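Local structure of PelD (Pseudomonas aeruginosa, 4EU0) at residues V108-L118 and A143-R154. The protein binds the second messenger cyclic di-GMP and is involved in pellicle formation, this piece holding its GAF and GGDEF domains. Numbering follows the deposited sequence.
Sequences VPLVDTDGRIL and AGHIADLLQSDR
Val108 touches Ala143 through one methyl, CG1, which meets Ala143 CB at 3.9 Å. The carbonyl O of Pro109 comes against the same Ala143 methyl. Leu110 lays its branch along the helix: CG rests on Ala143 CB, and Leu110 CD2 reaches Ile146 CG2 at 4.1 Å. At Val111 the backbone makes the contact. Ala147 CB sits 3.4 Å from Val111 C, and Val111 O faces the CA of Gly144. Small residues on this helix face let strand 108-111 come within 6.1 Å of the axis of helix 143-150, at 38° to it.

Asp112 carries the polar part. Its chi1 of 73° sets CG between the backbone N and the carbonyl carbon, and the carboxylate is shared between the turn and Gln151. OD1 accepts from Asp114 N and Arg116 N, which come from opposite faces of the carboxylate plane. The first bond makes an Asx turn over the type I turn Asp112-Gly115. Asp112 OD2 uses its anti lone pair for Gln151 NE2, at 2.6 Å. These three bonds would restrict rotation of the carboxylate. Thr113 N gives a weak bond to Asp148 OD1, while Thr113 CG2 lies against both carboxylate oxygens. Arg173 of helix 162-181 forms a salt bridge with Asp148 OD2. The extended, exposed Arg116 brings its guanidinium close to the like charge of Arg154, the two planes 64° apart, with no bond between them. Leu118 fits CD2 against Ala147 O and Leu150 CB, and Leu118 CD1 against Gln151 NE2 at 3.5 Å.

Asp112 N bonds to Arg116 O next to the turn, and Leu118 N to Leu110 O continues the hairpin of strands 106-111 and 117-123. The C-terminal part of helix 133-150 packs on this hairpin of the antiparallel sheet, a helix-on-sheet layer characteristic of the GAF fold.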
# COMPACT_ATOMS: atom_id res chain seq x y z
N VAL A 108 -2.35 16.14 9.18
CA VAL A 108 -2.48 14.82 8.55
C VAL A 108 -1.71 13.77 9.36
O VAL A 108 -0.48 13.83 9.44
CB VAL A 108 -1.98 14.80 7.07
CG1 VAL A 108 -2.47 13.55 6.36
CG2 VAL A 108 -2.46 16.04 6.30
N PRO A 109 -2.42 12.80 9.96
CA PRO A 109 -1.70 11.77 10.68
C PRO A 109 -1.22 10.70 9.70
O PRO A 109 -1.88 10.45 8.68
CB PRO A 109 -2.77 11.19 11.60
CG PRO A 109 -4.02 11.29 10.78
CD PRO A 109 -3.87 12.54 9.93
N LEU A 110 -0.06 10.11 9.99
CA LEU A 110 0.44 8.99 9.20
C LEU A 110 0.10 7.73 9.99
O LEU A 110 0.67 7.46 11.05
CB LEU A 110 1.95 9.12 8.96
CG LEU A 110 2.51 10.14 7.95
CD1 LEU A 110 2.27 11.61 8.34
CD2 LEU A 110 3.99 9.88 7.80
N VAL A 111 -0.89 7.00 9.48
CA VAL A 111 -1.50 5.89 10.20
C VAL A 111 -1.29 4.59 9.43
O VAL A 111 -1.67 4.51 8.25
CB VAL A 111 -3.02 6.12 10.42
CG1 VAL A 111 -3.60 5.08 11.37
CG2 VAL A 111 -3.31 7.52 10.95
N ASP A 112 -0.69 3.60 10.07
CA ASP A 112 -0.50 2.29 9.44
C ASP A 112 -1.81 1.49 9.33
O ASP A 112 -2.86 1.93 9.82
CB ASP A 112 0.64 1.48 10.10
CG ASP A 112 0.29 0.92 11.48
OD1 ASP A 112 -0.90 0.85 11.87
OD2 ASP A 112 1.23 0.52 12.21
N THR A 113 -1.75 0.34 8.66
CA THR A 113 -2.95 -0.49 8.46
C THR A 113 -3.55 -1.05 9.77
O THR A 113 -4.67 -1.55 9.75
CB THR A 113 -2.70 -1.66 7.47
OG1 THR A 113 -1.62 -2.48 7.94
CG2 THR A 113 -2.40 -1.15 6.05
N ASP A 114 -2.82 -0.98 10.88
CA ASP A 114 -3.34 -1.44 12.18
C ASP A 114 -4.02 -0.30 12.94
O ASP A 114 -4.63 -0.52 13.99
CB ASP A 114 -2.22 -2.00 13.05
CG ASP A 114 -1.61 -3.27 12.50
OD1 ASP A 114 -2.32 -4.07 11.86
OD2 ASP A 114 -0.40 -3.46 12.73
N GLY A 115 -3.88 0.91 12.42
CA GLY A 115 -4.45 2.08 13.09
C GLY A 115 -3.48 2.78 14.03
O GLY A 115 -3.89 3.64 14.80
N ARG A 116 -2.20 2.43 13.95
CA ARG A 116 -1.16 3.08 14.76
C ARG A 116 -0.73 4.39 14.11
O ARG A 116 -0.34 4.40 12.94
CB ARG A 116 0.05 2.15 14.94
CG ARG A 116 0.91 2.43 16.19
CD ARG A 116 1.63 1.16 16.61
NE ARG A 116 2.87 1.41 17.37
CZ ARG A 116 3.70 0.46 17.77
NH1 ARG A 116 3.43 -0.82 17.51
NH2 ARG A 116 4.80 0.77 18.44
N ILE A 117 -0.83 5.49 14.86
CA ILE A 117 -0.39 6.79 14.36
C ILE A 117 1.11 6.89 14.62
O ILE A 117 1.53 7.00 15.78
CB ILE A 117 -1.08 7.97 15.11
CG1 ILE A 117 -2.54 7.66 15.49
CG2 ILE A 117 -0.90 9.29 14.37
CD1 ILE A 117 -3.49 7.40 14.38
N LEU A 118 1.89 6.82 13.55
CA LEU A 118 3.35 6.84 13.65
C LEU A 118 3.89 8.26 13.71
O LEU A 118 4.87 8.52 14.40
CB LEU A 118 3.97 6.13 12.45
CG LEU A 118 4.11 4.60 12.46
CD1 LEU A 118 2.76 3.89 12.51
CD2 LEU A 118 4.86 4.18 11.22
N ALA A 143 -0.04 9.65 3.10
CA ALA A 143 0.32 9.44 4.50
C ALA A 143 0.15 7.98 4.94
O ALA A 143 1.00 7.43 5.64
CB ALA A 143 -0.47 10.39 5.41
N GLY A 144 -0.95 7.36 4.51
CA GLY A 144 -1.25 5.98 4.88
C GLY A 144 -0.23 5.02 4.30
O GLY A 144 0.29 4.14 4.98
N HIS A 145 0.08 5.22 3.02
CA HIS A 145 1.09 4.40 2.37
C HIS A 145 2.48 4.57 2.99
O HIS A 145 3.17 3.59 3.21
CB HIS A 145 1.11 4.64 0.87
CG HIS A 145 -0.01 3.95 0.16
ND1 HIS A 145 -1.29 4.47 0.10
CD2 HIS A 145 -0.06 2.75 -0.47
CE1 HIS A 145 -2.06 3.63 -0.56
NE2 HIS A 145 -1.34 2.58 -0.92
N ILE A 146 2.87 5.81 3.29
CA ILE A 146 4.17 6.03 3.91
C ILE A 146 4.26 5.33 5.26
O ILE A 146 5.27 4.69 5.55
CB ILE A 146 4.50 7.52 4.06
CG1 ILE A 146 4.66 8.15 2.68
CG2 ILE A 146 5.79 7.71 4.89
CD1 ILE A 146 4.58 9.69 2.68
N ALA A 147 3.21 5.44 6.08
CA ALA A 147 3.16 4.80 7.38
C ALA A 147 3.40 3.29 7.29
O ALA A 147 4.12 2.73 8.12
CB ALA A 147 1.83 5.08 8.07
N ASP A 148 2.80 2.65 6.29
CA ASP A 148 2.98 1.20 6.07
C ASP A 148 4.42 0.85 5.78
O ASP A 148 4.95 -0.15 6.29
CB ASP A 148 2.14 0.71 4.89
CG ASP A 148 0.66 0.76 5.16
OD1 ASP A 148 0.26 0.98 6.32
OD2 ASP A 148 -0.10 0.57 4.18
N LEU A 149 5.04 1.66 4.93
CA LEU A 149 6.41 1.44 4.50
C LEU A 149 7.41 1.50 5.66
O LEU A 149 8.41 0.77 5.67
CB LEU A 149 6.78 2.42 3.38
CG LEU A 149 6.15 2.14 2.00
CD1 LEU A 149 6.50 3.23 1.01
CD2 LEU A 149 6.58 0.78 1.46
N LEU A 150 7.11 2.33 6.66
CA LEU A 150 7.97 2.48 7.83
C LEU A 150 7.91 1.27 8.78
O LEU A 150 8.82 1.07 9.58
CB LEU A 150 7.62 3.77 8.58
CG LEU A 150 7.79 5.08 7.81
CD1 LEU A 150 7.18 6.23 8.59
CD2 LEU A 150 9.26 5.36 7.51
N GLN A 151 6.85 0.47 8.66
CA GLN A 151 6.63 -0.66 9.57
C GLN A 151 7.39 -1.95 9.23
O GLN A 151 7.20 -2.98 9.88
CB GLN A 151 5.13 -0.97 9.70
CG GLN A 151 4.34 0.07 10.50
CD GLN A 151 4.68 0.11 11.99
OE1 GLN A 151 5.79 -0.25 12.40
NE2 GLN A 151 3.73 0.55 12.80
N SER A 152 8.28 -1.89 8.24
CA SER A 152 9.08 -3.06 7.85
C SER A 152 10.09 -3.52 8.92
O SER A 152 10.59 -4.65 8.87
CB SER A 152 9.76 -2.83 6.50
OG SER A 152 10.83 -1.91 6.61
N ASP A 153 10.38 -2.65 9.89
CA ASP A 153 11.25 -3.01 11.01
C ASP A 153 10.54 -3.85 12.09
O ASP A 153 11.11 -4.09 13.16
CB ASP A 153 11.88 -1.75 11.63
CG ASP A 153 10.85 -0.81 12.26
OD1 ASP A 153 9.64 -0.94 11.96
OD2 ASP A 153 11.25 0.06 13.05
N ARG A 154 9.31 -4.27 11.80
CA ARG A 154 8.50 -5.04 12.76
C ARG A 154 8.27 -6.48 12.31
O ARG A 154 7.84 -7.33 13.11
CB ARG A 154 7.16 -4.35 13.02
CG ARG A 154 7.24 -3.02 13.79
CD ARG A 154 7.81 -3.22 15.19
NE ARG A 154 7.51 -2.10 16.08
CZ ARG A 154 8.30 -1.04 16.27
NH1 ARG A 154 9.45 -0.93 15.61
NH2 ARG A 154 7.92 -0.09 17.11
O HOH W 1 5.73 -1.84 17.78